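Local coordinates for protein Diedel (Drosophila melanogaster, PDB 3ZZO) that acts as a secreted cytokine that promotes survival of Sindbis virus infection by suppressing the immune deficiency pathway and limits intestinal stem cell proliferation during bacterial infection, at residues 9-14 and 19-24; 44-47 and 51-54; 71-76 and 81-86. All blocks are in the same frame, centred on the assembly; numbering follows the deposited sequence.

How the interactions relate
Interactions 1 and 3 lie together, their centres 8 Å apart, in the part of the chain where a helix covers an antiparallel sheet, the ferredoxin-like subdomain SD1. Strands 6-13 and 81-89 are neighbours in that sheet, and a probable backbone hydrogen bond of 2.8 Å from Gln82 N to Lys12 O ties the two contacts; Val21 and Asn76 also pack against each other. Interaction 2 stands apart, on the opposite side of the chain's centre, about 24 Å centre to centre from each of the others. It belongs to disulfide-linked loops and holds a thiocyanate ion, probably from the crystallisation liquor.

Interaction 1 (9-14 and 19-24); sequences VEFKMD and EAVRAI
Val21 and Ala23 reach across from the loop 19-24 to two side chains of strand 6-13, Phe11 and Met13, in a buried, wholly apolar contact without a hydrogen bond between the segments. The segment opens on the last part of a 3-10 turn, Glu19 and Ala20, and the backbone bond from Arg22 N to Glu19 O (3.0 Å) closes a turn whose middle residues are Ala20 and Val21. Val21 then divides its two methyls between the strand residues. CG1, anti to its own carbonyl carbon (chi1 -62°), meets Met13 CE at 4.0 Å, the two side chains approaching tip to tip; a bend at chi3 (76°) in Met13 sets the terminal methyl there. CG2 lies 3.7 Å from Phe11 CZ, obliquely to the ring. Two residues on, Ala23 returns to the strand: its CB sits 3.6 Å from Phe11 CZ, close to the ring plane, and thus packs on the edge. The far end of the Phe11 ring is therefore held by two aliphatic groups. Phe11 also meets Phe72 of helix 69-75 edge-to-face and touches Cys31 and Val33 of strand 31-35. The loop 19-24, on its way into the outermost strand 24-25, thus packs beside the interface of sheet and helix, with strand 6-13 lying between 31-35 and 81-89.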
loop_
_atom_site.group_PDB
_atom_site.type_symbol
_atom_site.label_atom_id
_atom_site.label_comp_id
_atom_site.label_asym_id
_atom_site.label_seq_id
_atom_site.Cartn_x
_atom_site.Cartn_y
_atom_site.Cartn_z
ATOM N N VAL A 9 0.138 -2.589 -5.776
ATOM C CA VAL A 9 -0.837 -3.642 -5.827
ATOM C C VAL A 9 -1.876 -3.357 -6.888
ATOM O O VAL A 9 -2.465 -2.270 -6.914
ATOM C CB VAL A 9 -1.535 -3.813 -4.470
ATOM C CG1 VAL A 9 -2.547 -4.966 -4.490
ATOM C CG2 VAL A 9 -0.523 -4.007 -3.345
ATOM N N GLU A 10 -2.090 -4.315 -7.791
ATOM C CA GLU A 10 -3.186 -4.254 -8.755
ATOM C C GLU A 10 -4.208 -5.291 -8.342
ATOM O O GLU A 10 -3.858 -6.412 -7.975
ATOM C CB GLU A 10 -2.703 -4.556 -10.181
ATOM C CG GLU A 10 -1.757 -3.537 -10.710
ATOM C CD GLU A 10 -1.386 -3.816 -12.176
ATOM O OE1 GLU A 10 -2.000 -4.676 -12.869
ATOM O OE2 GLU A 10 -0.386 -3.200 -12.635
ATOM N N PHE A 11 -5.482 -4.916 -8.393
ATOM C CA PHE A 11 -6.520 -5.799 -7.868
ATOM C C PHE A 11 -7.860 -5.444 -8.482
ATOM O O PHE A 11 -8.046 -4.332 -9.007
ATOM C CB PHE A 11 -6.596 -5.658 -6.335
ATOM C CG PHE A 11 -6.982 -4.270 -5.847
ATOM C CD1 PHE A 11 -6.018 -3.266 -5.731
ATOM C CD2 PHE A 11 -8.299 -3.976 -5.519
ATOM C CE1 PHE A 11 -6.397 -2.003 -5.325
ATOM C CE2 PHE A 11 -8.667 -2.689 -5.105
ATOM C CZ PHE A 11 -7.708 -1.718 -5.010
ATOM N N LYS A 12 -8.800 -6.349 -8.365
ATOM C CA LYS A 12 -10.197 -6.093 -8.696
ATOM C C LYS A 12 -11.001 -6.182 -7.405
ATOM O O LYS A 12 -10.488 -6.586 -6.363
ATOM C CB LYS A 12 -10.692 -7.036 -9.784
ATOM C CG LYS A 12 -10.133 -6.650 -11.134
ATOM C CD LYS A 12 -10.467 -7.645 -12.276
ATOM C CE LYS A 12 -9.847 -7.185 -13.607
ATOM N NZ LYS A 12 -9.965 -8.244 -14.639
ATOM N N MET A 13 -12.245 -5.726 -7.451
ATOM C CA MET A 13 -13.094 -5.618 -6.265
ATOM C C MET A 13 -14.451 -6.219 -6.566
ATOM O O MET A 13 -15.071 -5.894 -7.577
ATOM C CB MET A 13 -13.321 -4.110 -5.925
ATOM C CG MET A 13 -12.051 -3.390 -5.576
ATOM S SD MET A 13 -12.325 -1.667 -5.220
ATOM C CE MET A 13 -13.041 -1.788 -3.578
ATOM N N ASP A 14 -14.959 -7.028 -5.670
ATOM C CA ASP A 14 -16.307 -7.557 -5.823
ATOM C C ASP A 14 -17.390 -6.561 -5.489
ATOM O O ASP A 14 -18.475 -6.591 -6.053
ATOM C CB ASP A 14 -16.483 -8.779 -4.942
ATOM C CG ASP A 14 -15.603 -9.937 -5.351
ATOM O OD1 ASP A 14 -15.288 -10.090 -6.560
ATOM O OD2 ASP A 14 -15.185 -10.613 -4.424
ATOM N N GLU A 19 -11.879 3.998 -5.423
ATOM C CA GLU A 19 -11.759 5.127 -4.539
ATOM C C GLU A 19 -12.101 4.791 -3.105
ATOM O O GLU A 19 -11.569 5.384 -2.185
ATOM C CB GLU A 19 -12.601 6.303 -5.034
ATOM C CG GLU A 19 -12.125 6.915 -6.316
ATOM C CD GLU A 19 -13.005 8.079 -6.744
ATOM O OE1 GLU A 19 -12.975 9.087 -5.996
ATOM O OE2 GLU A 19 -13.703 7.945 -7.786
ATOM N N ALA A 20 -12.982 3.810 -2.904
ATOM C CA ALA A 20 -13.404 3.447 -1.541
ATOM C C ALA A 20 -12.239 2.941 -0.715
ATOM O O ALA A 20 -12.285 2.970 0.503
ATOM C CB ALA A 20 -14.467 2.375 -1.600
ATOM N N VAL A 21 -11.211 2.424 -1.363
ATOM C CA VAL A 21 -10.040 1.898 -0.659
ATOM C C VAL A 21 -8.815 2.736 -0.958
ATOM O O VAL A 21 -7.678 2.295 -0.752
ATOM C CB VAL A 21 -9.839 0.386 -0.939
ATOM C CG1 VAL A 21 -11.023 -0.441 -0.456
ATOM C CG2 VAL A 21 -9.533 0.123 -2.428
ATOM N N ARG A 22 -9.049 3.984 -1.406
ATOM C CA ARG A 22 -7.973 4.961 -1.672
ATOM C C ARG A 22 -7.041 4.492 -2.778
ATOM O O ARG A 22 -5.862 4.798 -2.768
ATOM C CB ARG A 22 -7.233 5.347 -0.374
ATOM C CG ARG A 22 -8.078 6.117 0.594
ATOM C CD ARG A 22 -7.191 6.769 1.654
ATOM N NE ARG A 22 -6.126 7.566 1.058
ATOM N N ALA A 23 -7.587 3.744 -3.746
ATOM C CA ALA A 23 -6.895 3.280 -4.923
ATOM C C ALA A 23 -7.333 4.112 -6.092
ATOM O O ALA A 23 -8.271 4.894 -5.983
ATOM C CB ALA A 23 -7.174 1.800 -5.147
ATOM N N ILE A 24 -6.659 3.944 -7.206
ATOM C CA ILE A 24 -6.997 4.639 -8.433
ATOM C C ILE A 24 -7.471 3.666 -9.494
ATOM O O ILE A 24 -7.082 2.493 -9.542
ATOM C CB ILE A 24 -5.861 5.483 -8.927
ATOM C CG1 ILE A 24 -4.747 4.684 -9.398
ATOM C CG2 ILE A 24 -5.419 6.495 -7.881
ATOM C CD1 ILE A 24 -3.640 5.485 -10.113
#

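Interaction 2 (44-47 and 51-54); sequences GAYC and PCNI. Unlike the reference sequence in segment 51-54: Pro51 (reference Ser). With SCN (thiocyanate ion), chain B.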
loop_
_atom_site.group_PDB
_atom_site.type_symbol
_atom_site.label_atom_id
_atom_site.label_comp_id
_atom_site.label_asym_id
_atom_site.label_seq_id
_atom_site.Cartn_x
_atom_site.Cartn_y
_atom_site.Cartn_z
ATOM N N GLY A 44 2.308 9.625 2.953
ATOM C CA GLY A 44 3.436 10.557 3.026
ATOM C C GLY A 44 4.452 10.256 1.939
ATOM O O GLY A 44 4.286 9.347 1.124
ATOM N N ALA A 45 5.570 10.997 1.951
ATOM C CA ALA A 45 6.639 10.718 1.030
ATOM C C ALA A 45 7.217 9.324 1.232
ATOM O O ALA A 45 7.739 8.734 0.263
ATOM C CB ALA A 45 7.721 11.780 1.112
ATOM N N TYR A 46 7.168 8.820 2.455
ATOM C CA TYR A 46 7.665 7.517 2.857
ATOM C C TYR A 46 6.605 6.824 3.705
ATOM O O TYR A 46 5.516 7.379 3.933
ATOM C CB TYR A 46 8.978 7.679 3.595
ATOM C CG TYR A 46 10.048 8.359 2.780
ATOM C CD1 TYR A 46 10.738 7.646 1.801
ATOM C CD2 TYR A 46 10.339 9.696 2.930
ATOM C CE1 TYR A 46 11.719 8.271 1.042
ATOM C CE2 TYR A 46 11.327 10.326 2.142
ATOM C CZ TYR A 46 11.997 9.595 1.219
ATOM O OH TYR A 46 12.978 10.206 0.483
ATOM N N CYS A 47 6.921 5.631 4.188
ATOM C CA CYS A 47 6.028 4.809 5.001
ATOM C C CYS A 47 6.326 4.853 6.489
ATOM O O CYS A 47 6.160 3.860 7.180
ATOM C CB CYS A 47 6.046 3.370 4.498
ATOM S SG CYS A 47 5.157 3.137 2.924
ATOM N N PRO A 51 6.787 11.702 10.245
ATOM C CA PRO A 51 7.806 12.220 9.340
ATOM C C PRO A 51 9.126 11.463 9.392
ATOM O O PRO A 51 9.505 10.916 10.424
ATOM C CB PRO A 51 8.008 13.639 9.861
ATOM C CG PRO A 51 6.844 13.998 10.659
ATOM C CD PRO A 51 6.233 12.745 11.148
ATOM N N CYS A 52 9.846 11.535 8.277
ATOM C CA CYS A 52 11.135 10.862 8.105
ATOM C C CYS A 52 12.216 11.860 7.821
ATOM O O CYS A 52 11.959 13.040 7.521
ATOM C CB CYS A 52 11.066 9.866 6.942
ATOM S SG CYS A 52 9.793 8.545 7.182
ATOM N N ASN A 53 13.458 11.379 7.898
ATOM C CA ASN A 53 14.593 12.233 7.639
ATOM C C ASN A 53 14.809 12.381 6.131
ATOM O O ASN A 53 14.028 11.904 5.302
ATOM C CB ASN A 53 15.847 11.745 8.416
ATOM C CG ASN A 53 16.588 10.583 7.789
ATOM O OD1 ASN A 53 16.267 10.103 6.685
ATOM N ND2 ASN A 53 17.619 10.118 8.503
ATOM N N ILE A 54 15.900 13.081 5.784
ATOM C CA ILE A 54 16.210 13.407 4.407
ATOM C C ILE A 54 16.297 12.214 3.479
ATOM O O ILE A 54 16.025 12.382 2.291
ATOM C CB ILE A 54 17.528 14.225 4.373
ATOM C CG1 ILE A 54 17.817 14.831 2.995
ATOM C CG2 ILE A 54 18.736 13.416 4.886
ATOM C CD1 ILE A 54 18.899 15.888 3.010
HETATM S S SCN B . 8.526 13.052 5.467
HETATM C C SCN B . 7.759 11.574 5.122
HETATM N N SCN B . 7.243 10.566 4.910
#
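Tyr46 and Cys52 meet at the surface in the irregular, disulfide-linked loops that follow strand 31-35 and precede helix 69-75. Cys52 SG lies 3.8 Å from Tyr46 CB, beside the root of the side chain. Measured to the ring centroid, this sulfur is 5.4 Å away and 59° off the normal, an oblique sulfur-aromatic contact. Farther out, Tyr46 CE2 approaches Asn53 O only loosely, at 4.4 Å. Cys52 is bonded to Cys59, and Cys47, facing away from segment 51-54, is bonded to Cys36, consistent with subdomain SD2, which is made of loops joined by four disulfide bridges. A thiocyanate ion, probably from the crystallisation liquor, fills the angle between the segments. Its nitrogen accepts a bent hydrogen bond from Tyr46 N (3.0 Å, 142° at the hydrogen) and lies near the plane of the Tyr46 ring, at its edge. The sulfur end points to the other segment, 3.5 Å from Cys52 N. Asn53 turns its OD1 elsewhere, to the backbone N-H groups of Phe55 and Cys57.

Interaction 3 (71-76 and 81-86); sequences EFVRRN and IQIIKV
Ile81, at the start of strand 81-89, presses its branches against three side chains of the helical segment 71-76. CG2 meets both Phe72 CE2 and Val73 CG2 at 3.9 Å; the phenyl and isoleucine side chains cross at about a right angle, with the methyl oblique to the ring. The other branch, CG1, lies 3.7 Å from Asn76 CB. Two residues further along the strand, Ile83 CG1 makes the shortest apolar approach, 3.5 Å to Val73 CG2, and its CD1 touches the same methyl. Val73 can serve both isoleucines because CG2 stands beside its backbone N (chi1 177° for CG1) and so lies against both. Phe72, with CG anti to the backbone N (chi1 179°), sends its ring toward the sheet.

A water bridges the two backbones: it donates to Val73 O and Asn76 O and accepts from Ile81 N at 2.9 Å, so it joins Val73 and Asn76 to the beginning of the strand without a direct backbone bond. Within the helix, Glu71 and Arg75 are linked by a salt bridge. Farther along the strand, Ile84 and Lys85 both face Glu10 in a classic beta bulge. The axes of helix 71-75 and strand segment 81-86 approach to 8.8 Å at 163°, nearly antiparallel. The helix thus covers the sheet of the ferredoxin-like subdomain: Phe72 reaches Val33 and Ile35 of strand 31-35, while Ile81 and Ile83 pack on Phe11 and Val9 of strand 6-13, the neighbour of outermost strand 81-89.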
loop_
_atom_site.group_PDB
_atom_site.type_symbol
_atom_site.label_atom_id
_atom_site.label_comp_id
_atom_site.label_asym_id
_atom_site.label_seq_id
_atom_site.Cartn_x
_atom_site.Cartn_y
_atom_site.Cartn_z
ATOM N N GLU A 71 -2.600 -7.690 4.418
ATOM C CA GLU A 71 -3.351 -6.778 5.291
ATOM C C GLU A 71 -4.296 -5.854 4.504
ATOM O O GLU A 71 -5.377 -5.545 4.976
ATOM C CB GLU A 71 -2.406 -5.971 6.152
ATOM C CG GLU A 71 -3.115 -5.173 7.197
ATOM C CD GLU A 71 -2.273 -4.771 8.358
ATOM O OE1 GLU A 71 -1.136 -5.242 8.499
ATOM O OE2 GLU A 71 -2.767 -3.932 9.172
ATOM N N PHE A 72 -3.888 -5.430 3.306
ATOM C CA PHE A 72 -4.769 -4.653 2.431
ATOM C C PHE A 72 -6.039 -5.446 2.132
ATOM O O PHE A 72 -7.151 -4.922 2.214
ATOM C CB PHE A 72 -4.038 -4.303 1.123
ATOM C CG PHE A 72 -4.889 -3.525 0.164
ATOM C CD1 PHE A 72 -5.155 -2.206 0.393
ATOM C CD2 PHE A 72 -5.421 -4.117 -0.968
ATOM C CE1 PHE A 72 -5.958 -1.479 -0.501
ATOM C CE2 PHE A 72 -6.241 -3.397 -1.828
ATOM C CZ PHE A 72 -6.485 -2.088 -1.582
ATOM N N VAL A 73 -5.898 -6.739 1.840
ATOM C CA VAL A 73 -7.059 -7.592 1.620
ATOM C C VAL A 73 -7.868 -7.723 2.915
ATOM O O VAL A 73 -9.083 -7.595 2.918
ATOM C CB VAL A 73 -6.647 -8.981 1.083
ATOM C CG1 VAL A 73 -7.862 -9.887 0.940
ATOM C CG2 VAL A 73 -5.931 -8.829 -0.248
ATOM N N ARG A 74 -7.167 -7.993 4.023
ATOM C CA ARG A 74 -7.845 -8.248 5.310
ATOM C C ARG A 74 -8.677 -7.061 5.738
ATOM O O ARG A 74 -9.840 -7.217 6.103
ATOM C CB ARG A 74 -6.802 -8.568 6.366
ATOM C CG ARG A 74 -7.410 -9.168 7.625
ATOM C CD ARG A 74 -6.396 -9.403 8.727
ATOM N NE ARG A 74 -5.340 -10.301 8.292
ATOM C CZ ARG A 74 -4.086 -9.989 8.062
ATOM N NH1 ARG A 74 -3.589 -8.772 8.317
ATOM N NH2 ARG A 74 -3.274 -10.912 7.586
ATOM N N ARG A 75 -8.084 -5.879 5.743
ATOM C CA ARG A 75 -8.803 -4.717 6.271
ATOM C C ARG A 75 -9.943 -4.260 5.373
ATOM O O ARG A 75 -10.819 -3.531 5.807
ATOM C CB ARG A 75 -7.845 -3.638 6.664
ATOM C CG ARG A 75 -7.223 -2.939 5.590
ATOM C CD ARG A 75 -6.027 -2.067 6.188
ATOM N NE ARG A 75 -6.500 -1.094 7.146
ATOM C CZ ARG A 75 -5.800 -0.686 8.244
ATOM N NH1 ARG A 75 -4.575 -1.121 8.559
ATOM N NH2 ARG A 75 -6.372 0.163 9.040
ATOM N N ASN A 76 -9.939 -4.705 4.124
ATOM C CA ASN A 76 -10.977 -4.365 3.166
ATOM C C ASN A 76 -11.856 -5.560 2.843
ATOM O O ASN A 76 -12.420 -5.668 1.748
ATOM C CB ASN A 76 -10.291 -3.807 1.922
ATOM C CG ASN A 76 -9.645 -2.487 2.201
ATOM O OD1 ASN A 76 -8.410 -2.293 1.989
ATOM N ND2 ASN A 76 -10.408 -1.546 2.686
ATOM N N ILE A 81 -11.475 -7.995 -2.052
ATOM C CA ILE A 81 -10.314 -7.630 -2.844
ATOM C C ILE A 81 -9.740 -8.883 -3.520
ATOM O O ILE A 81 -9.395 -9.855 -2.836
ATOM C CB ILE A 81 -9.237 -6.990 -1.981
ATOM C CG1 ILE A 81 -9.732 -5.755 -1.222
ATOM C CG2 ILE A 81 -7.991 -6.689 -2.799
ATOM C CD1 ILE A 81 -10.341 -4.691 -2.124
ATOM N N GLN A 82 -9.662 -8.840 -4.852
ATOM C CA GLN A 82 -9.135 -9.911 -5.669
ATOM C C GLN A 82 -7.776 -9.473 -6.195
ATOM O O GLN A 82 -7.656 -8.719 -7.170
ATOM C CB GLN A 82 -10.097 -10.220 -6.818
ATOM C CG GLN A 82 -11.500 -10.592 -6.344
ATOM C CD GLN A 82 -11.521 -11.784 -5.448
ATOM O OE1 GLN A 82 -10.736 -12.738 -5.610
ATOM N NE2 GLN A 82 -12.450 -11.823 -4.527
ATOM N N ILE A 83 -6.705 -9.917 -5.551
ATOM C CA ILE A 83 -5.337 -9.515 -5.911
ATOM C C ILE A 83 -4.965 -10.081 -7.267
ATOM O O ILE A 83 -5.176 -11.259 -7.532
ATOM C CB ILE A 83 -4.329 -10.000 -4.839
ATOM C CG1 ILE A 83 -4.645 -9.339 -3.470
ATOM C CG2 ILE A 83 -2.896 -9.800 -5.281
ATOM C CD1 ILE A 83 -4.261 -7.922 -3.403
ATOM N N ILE A 84 -4.384 -9.244 -8.114
ATOM C CA ILE A 84 -3.878 -9.661 -9.422
ATOM C C ILE A 84 -2.349 -9.662 -9.440
ATOM O O ILE A 84 -1.752 -10.603 -9.915
ATOM C CB ILE A 84 -4.424 -8.780 -10.544
ATOM C CG1 ILE A 84 -5.940 -8.945 -10.622
ATOM C CG2 ILE A 84 -3.805 -9.134 -11.911
ATOM C CD1 ILE A 84 -6.617 -7.925 -11.448
ATOM N N LYS A 85 -1.735 -8.579 -8.972
ATOM C CA LYS A 85 -0.285 -8.380 -9.080
ATOM C C LYS A 85 0.179 -7.616 -7.847
ATOM O O LYS A 85 -0.472 -6.663 -7.429
ATOM C CB LYS A 85 -0.035 -7.468 -10.418
ATOM C CG LYS A 85 1.358 -7.300 -10.804
ATOM C CD LYS A 85 1.483 -6.259 -11.878
ATOM C CE LYS A 85 0.794 -6.590 -13.163
ATOM N NZ LYS A 85 0.801 -5.505 -14.249
ATOM N N VAL A 86 1.357 -7.987 -7.314
ATOM C CA VAL A 86 2.017 -7.246 -6.258
ATOM C C VAL A 86 3.488 -7.086 -6.598
ATOM O O VAL A 86 4.150 -8.075 -6.936
ATOM C CB VAL A 86 1.910 -7.970 -4.893
ATOM C CG1 VAL A 86 2.577 -7.157 -3.768
ATOM C CG2 VAL A 86 0.441 -8.239 -4.535
HETATM O O HOH W 1 -11.141 -8.444 0.795
#